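Local atomic coordinates of scyllo-inositol 2-dehydrogenase (NADP(+)) IolW (Bacillus subtilis subsp. subtilis, PDB entry 3GDO), a protein that catalyses the reversible NADPH-dependent reduction of scyllo-inosose to scyllo-inositol and cannot use NADH in place of NADPH. Residues V19-V27 with E257-P266. Sequence-based numbering, arbitrary orientation.
Sequences VFHGPLLDV and EDALRAGRKP
Leu260 sits as a knob in a hole formed by Val19, Phe20, Pro23 and Leu24, the place where the first helix of the Rossmann fold meets a short helix of the C-terminal α/β domain in this Gfo/Idh/MocA-family enzyme. The two helical segments are nearly perpendicular, at 84°, with their axes 9.6 Å apart at closest approach. One branch of the knob, Leu260 CD2, lies 4.0 Å from Pro23 CB and also meets Leu24 CD2, while the other branch, CD1, turns to the rim of the Phe20 ring. On the flank, Val19 CG1, placed beside its own carbonyl carbon, rests against the last turn of the short helix, 3.4 Å from Leu260 O. Phe20 is stacked by the carboxylate of Glu257, the two planes only 7° apart, with OE1 3.7 Å above the ring and over its centre. Arg125, paired with Glu257 OE1 in a salt bridge, probably offsets the charge that this carboxylate lays over the ring. At the ring edge, in plane, comes NH2 of Arg261, and Phe20 CZ in turn lies over one face of that guanidinium. Gly263, with positive phi, is the C' residue of a Schellman motif that ends helix 256-261, after which the chain runs on along helix 15-26. There Pro266 CG packs 3.7 Å from Leu24 CD2, and Leu303 of helix 303-315 touches Leu24, Val27 and Pro266, adding to the apolar cluster at the domain junction. The Lys265 chain runs antiparallel beside Val27, its CD 3.7 Å from Val27 CG1. At its last bond the lysine chain turns (chi4 -55°), bringing the ammonium beside Pro23 and into a long salt bridge, Lys265 NZ to Asp26 OD2 at 3.4 Å.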
ATOM      1  N   VAL B  19      25.616  20.326   7.262  1.00 34.60           N
ATOM      2  CA  VAL B  19      25.668  19.125   6.411  1.00 34.31           C
ATOM      3  C   VAL B  19      24.789  19.276   5.171  1.00 33.83           C
ATOM      4  O   VAL B  19      25.212  18.952   4.072  1.00 33.76           O
ATOM      5  CB  VAL B  19      25.291  17.821   7.198  1.00 34.20           C
ATOM      6  CG1 VAL B  19      25.341  16.603   6.274  1.00 33.38           C
ATOM      7  CG2 VAL B  19      26.254  17.606   8.399  1.00 34.21           C
ATOM      8  N   PHE B  20      23.566  19.754   5.339  1.00 34.03           N
ATOM      9  CA  PHE B  20      22.606  19.763   4.186  1.00 35.05           C
ATOM     10  C   PHE B  20      22.641  21.038   3.312  1.00 35.02           C
ATOM     11  O   PHE B  20      22.269  20.985   2.143  1.00 35.45           O
ATOM     12  CB  PHE B  20      21.170  19.417   4.624  1.00 35.27           C
ATOM     13  CG  PHE B  20      21.051  18.064   5.368  1.00 38.40           C
ATOM     14  CD1 PHE B  20      21.798  16.944   4.971  1.00 40.46           C
ATOM     15  CD2 PHE B  20      20.186  17.931   6.453  1.00 40.73           C
ATOM     16  CE1 PHE B  20      21.702  15.696   5.660  1.00 40.99           C
ATOM     17  CE2 PHE B  20      20.074  16.700   7.164  1.00 40.77           C
ATOM     18  CZ  PHE B  20      20.827  15.582   6.767  1.00 41.93           C
ATOM     19  N   HIS B  21      23.100  22.168   3.863  1.00 34.67           N
ATOM     20  CA  HIS B  21      23.059  23.435   3.113  1.00 35.45           C
ATOM     21  C   HIS B  21      24.431  23.979   2.789  1.00 35.32           C
ATOM     22  O   HIS B  21      24.752  24.251   1.618  1.00 36.81           O
ATOM     23  CB  HIS B  21      22.199  24.477   3.856  1.00 34.36           C
ATOM     24  CG  HIS B  21      20.742  24.132   3.870  1.00 36.21           C
ATOM     25  ND1 HIS B  21      19.862  24.562   2.897  1.00 34.49           N
ATOM     26  CD2 HIS B  21      20.009  23.375   4.734  1.00 38.34           C
ATOM     27  CE1 HIS B  21      18.644  24.114   3.177  1.00 36.45           C
ATOM     28  NE2 HIS B  21      18.712  23.372   4.276  1.00 37.24           N
ATOM     29  N   GLY B  22      25.232  24.136   3.836  1.00 36.18           N
ATOM     30  CA  GLY B  22      26.588  24.634   3.755  1.00 36.35           C
ATOM     31  C   GLY B  22      27.424  24.058   2.647  1.00 37.33           C
ATOM     32  O   GLY B  22      27.936  24.815   1.835  1.00 37.72           O
ATOM     33  N   PRO B  23      27.568  22.715   2.598  1.00 37.46           N
ATOM     34  CA  PRO B  23      28.406  22.100   1.582  1.00 37.49           C
ATOM     35  C   PRO B  23      27.906  22.357   0.160  1.00 37.82           C
ATOM     36  O   PRO B  23      28.705  22.393  -0.776  1.00 38.89           O
ATOM     37  CB  PRO B  23      28.298  20.605   1.914  1.00 38.04           C
ATOM     38  CG  PRO B  23      28.051  20.550   3.332  1.00 36.31           C
ATOM     39  CD  PRO B  23      27.211  21.749   3.656  1.00 37.84           C
ATOM     40  N   LEU B  24      26.596  22.495  -0.022  1.00 37.94           N
ATOM     41  CA  LEU B  24      26.053  22.733  -1.362  1.00 37.82           C
ATOM     42  C   LEU B  24      26.326  24.187  -1.790  1.00 38.59           C
ATOM     43  O   LEU B  24      26.764  24.452  -2.921  1.00 38.91           O
ATOM     44  CB  LEU B  24      24.557  22.440  -1.389  1.00 37.15           C
ATOM     45  CG  LEU B  24      24.142  21.001  -1.053  1.00 36.08           C
ATOM     46  CD1 LEU B  24      22.647  20.818  -1.166  1.00 33.75           C
ATOM     47  CD2 LEU B  24      24.878  19.997  -1.944  1.00 36.22           C
ATOM     48  N   LEU B  25      26.059  25.116  -0.872  1.00 38.86           N
ATOM     49  CA  LEU B  25      26.273  26.544  -1.120  1.00 39.39           C
ATOM     50  C   LEU B  25      27.745  26.781  -1.413  1.00 40.49           C
ATOM     51  O   LEU B  25      28.087  27.481  -2.356  1.00 41.04           O
ATOM     52  CB  LEU B  25      25.774  27.398   0.046  1.00 38.48           C
ATOM     53  CG  LEU B  25      24.249  27.468   0.265  1.00 36.64           C
ATOM     54  CD1 LEU B  25      23.888  28.081   1.616  1.00 38.61           C
ATOM     55  CD2 LEU B  25      23.601  28.271  -0.836  1.00 39.29           C
ATOM     56  N   ASP B  26      28.600  26.098  -0.664  1.00 41.43           N
ATOM     57  CA  ASP B  26      30.056  26.112  -0.849  1.00 41.67           C
ATOM     58  C   ASP B  26      30.572  25.792  -2.259  1.00 42.13           C
ATOM     59  O   ASP B  26      31.607  26.323  -2.649  1.00 41.80           O
ATOM     60  CB  ASP B  26      30.707  25.177   0.183  1.00 41.71           C
ATOM     61  CG  ASP B  26      32.224  25.218   0.148  1.00 43.87           C
ATOM     62  OD1 ASP B  26      32.784  26.262   0.528  1.00 45.76           O
ATOM     63  OD2 ASP B  26      32.857  24.207  -0.241  1.00 44.98           O
ATOM     64  N   VAL B  27      29.914  24.914  -3.020  1.00 42.59           N
ATOM     65  CA  VAL B  27      30.451  24.606  -4.364  1.00 43.30           C
ATOM     66  C   VAL B  27      29.888  25.486  -5.490  1.00 43.06           C
ATOM     67  O   VAL B  27      30.277  25.341  -6.640  1.00 43.15           O
ATOM     68  CB  VAL B  27      30.380  23.098  -4.757  1.00 43.65           C
ATOM     69  CG1 VAL B  27      31.100  22.236  -3.728  1.00 43.80           C
ATOM     70  CG2 VAL B  27      28.921  22.643  -4.934  1.00 45.21           C
ATOM     71  N   GLU B 257      21.933  12.737   0.728  1.00 35.84           N
ATOM     72  CA  GLU B 257      22.101  13.012   2.142  1.00 37.02           C
ATOM     73  C   GLU B 257      23.202  12.185   2.806  1.00 37.23           C
ATOM     74  O   GLU B 257      23.920  12.709   3.642  1.00 37.03           O
ATOM     75  CB  GLU B 257      20.791  12.901   2.910  1.00 37.14           C
ATOM     76  CG  GLU B 257      19.902  14.104   2.664  1.00 40.69           C
ATOM     77  CD  GLU B 257      18.898  14.300   3.778  1.00 44.31           C
ATOM     78  OE1 GLU B 257      18.279  15.378   3.828  1.00 44.55           O
ATOM     79  OE2 GLU B 257      18.737  13.380   4.609  1.00 44.07           O
ATOM     80  N   ASP B 258      23.348  10.912   2.438  1.00 38.36           N
ATOM     81  CA  ASP B 258      24.419  10.083   3.008  1.00 38.80           C
ATOM     82  C   ASP B 258      25.782  10.536   2.534  1.00 38.99           C
ATOM     83  O   ASP B 258      26.724  10.546   3.319  1.00 39.27           O
ATOM     84  CB  ASP B 258      24.255   8.584   2.687  1.00 39.66           C
ATOM     85  CG  ASP B 258      23.186   7.920   3.531  1.00 41.62           C
ATOM     86  OD1 ASP B 258      22.657   8.548   4.473  1.00 43.93           O
ATOM     87  OD2 ASP B 258      22.861   6.756   3.244  1.00 46.19           O
ATOM     88  N   ALA B 259      25.903  10.868   1.255  1.00 38.24           N
ATOM     89  CA  ALA B 259      27.167  11.443   0.771  1.00 38.78           C
ATOM     90  C   ALA B 259      27.540  12.710   1.568  1.00 38.59           C
ATOM     91  O   ALA B 259      28.696  12.869   1.976  1.00 37.68           O
ATOM     92  CB  ALA B 259      27.091  11.753  -0.721  1.00 38.07           C
ATOM     93  N   LEU B 260      26.555  13.582   1.812  1.00 38.87           N
ATOM     94  CA  LEU B 260      26.765  14.812   2.598  1.00 39.02           C
ATOM     95  C   LEU B 260      27.142  14.520   4.040  1.00 39.98           C
ATOM     96  O   LEU B 260      27.989  15.198   4.599  1.00 39.40           O
ATOM     97  CB  LEU B 260      25.520  15.728   2.557  1.00 38.76           C
ATOM     98  CG  LEU B 260      25.166  16.382   1.211  1.00 38.51           C
ATOM     99  CD1 LEU B 260      23.760  16.982   1.258  1.00 37.16           C
ATOM    100  CD2 LEU B 260      26.226  17.435   0.789  1.00 34.67           C
ATOM    101  N   ARG B 261      26.512  13.515   4.662  1.00 41.16           N
ATOM    102  CA  ARG B 261      26.896  13.113   6.033  1.00 41.57           C
ATOM    103  C   ARG B 261      28.338  12.578   6.079  1.00 42.41           C
ATOM    104  O   ARG B 261      29.037  12.778   7.060  1.00 42.25           O
ATOM    105  CB  ARG B 261      25.938  12.086   6.615  1.00 41.39           C
ATOM    106  CG  ARG B 261      24.520  12.594   6.931  1.00 41.75           C
ATOM    107  CD  ARG B 261      23.605  11.369   7.084  1.00 40.66           C
ATOM    108  NE  ARG B 261      22.244  11.696   7.504  1.00 42.65           N
ATOM    109  CZ  ARG B 261      21.918  12.129   8.718  1.00 40.93           C
ATOM    110  NH1 ARG B 261      22.856  12.308   9.638  1.00 43.46           N
ATOM    111  NH2 ARG B 261      20.657  12.380   9.018  1.00 40.42           N
ATOM    112  N   ALA B 262      28.782  11.930   5.015  1.00 43.15           N
ATOM    113  CA  ALA B 262      30.150  11.416   4.952  1.00 44.85           C
ATOM    114  C   ALA B 262      31.202  12.474   4.587  1.00 46.06           C
ATOM    115  O   ALA B 262      32.332  12.116   4.227  1.00 47.50           O
ATOM    116  CB  ALA B 262      30.205  10.256   3.965  1.00 44.67           C
ATOM    117  N   GLY B 263      30.838  13.761   4.631  1.00 46.27           N
ATOM    118  CA  GLY B 263      31.742  14.858   4.224  1.00 46.44           C
ATOM    119  C   GLY B 263      32.096  14.987   2.746  1.00 46.90           C
ATOM    120  O   GLY B 263      33.060  15.672   2.406  1.00 47.67           O
ATOM    121  N   ARG B 264      31.342  14.354   1.848  1.00 47.34           N
ATOM    122  CA  ARG B 264      31.589  14.512   0.412  0.50 47.64           C
ATOM    123  C   ARG B 264      30.820  15.720  -0.140  1.00 47.95           C
ATOM    124  O   ARG B 264      29.823  16.162   0.443  1.00 47.84           O
ATOM    125  CB  ARG B 264      31.254  13.225  -0.366  0.50 48.00           C
ATOM    126  CG  ARG B 264      32.109  12.005   0.013  0.50 47.36           C
ATOM    127  CD  ARG B 264      31.934  10.828  -0.962  0.50 47.13           C
ATOM    128  NE  ARG B 264      30.688  10.081  -0.765  0.50 46.12           N
ATOM    129  CZ  ARG B 264      30.555   9.060   0.076  0.50 45.20           C
ATOM    130  NH1 ARG B 264      31.594   8.676   0.797  0.50 45.39           N
ATOM    131  NH2 ARG B 264      29.390   8.429   0.206  0.50 44.95           N
ATOM    132  N   LYS B 265      31.305  16.259  -1.248  1.00 48.54           N
ATOM    133  CA  LYS B 265      30.744  17.454  -1.873  1.00 49.69           C
ATOM    134  C   LYS B 265      30.457  17.105  -3.298  1.00 49.07           C
ATOM    135  O   LYS B 265      31.082  16.201  -3.809  1.00 48.50           O
ATOM    136  CB  LYS B 265      31.778  18.593  -1.877  1.00 50.29           C
ATOM    137  CG  LYS B 265      31.749  19.501  -0.658  1.00 53.23           C
ATOM    138  CD  LYS B 265      32.740  20.651  -0.812  1.00 55.72           C
ATOM    139  CE  LYS B 265      33.377  21.005   0.523  1.00 58.90           C
ATOM    140  NZ  LYS B 265      32.327  21.318   1.567  1.00 59.89           N
ATOM    141  N   PRO B 266      29.523  17.823  -3.950  1.00 49.40           N
ATOM    142  CA  PRO B 266      29.329  17.647  -5.399  1.00 50.43           C
ATOM    143  C   PRO B 266      30.515  18.223  -6.196  1.00 52.01           C
ATOM    144  O   PRO B 266      30.786  19.416  -6.099  1.00 51.87           O
ATOM    145  CB  PRO B 266      28.065  18.448  -5.687  1.00 50.13           C
ATOM    146  CG  PRO B 266      27.436  18.732  -4.346  1.00 49.80           C
ATOM    147  CD  PRO B 266      28.538  18.744  -3.361  1.00 49.06           C
TER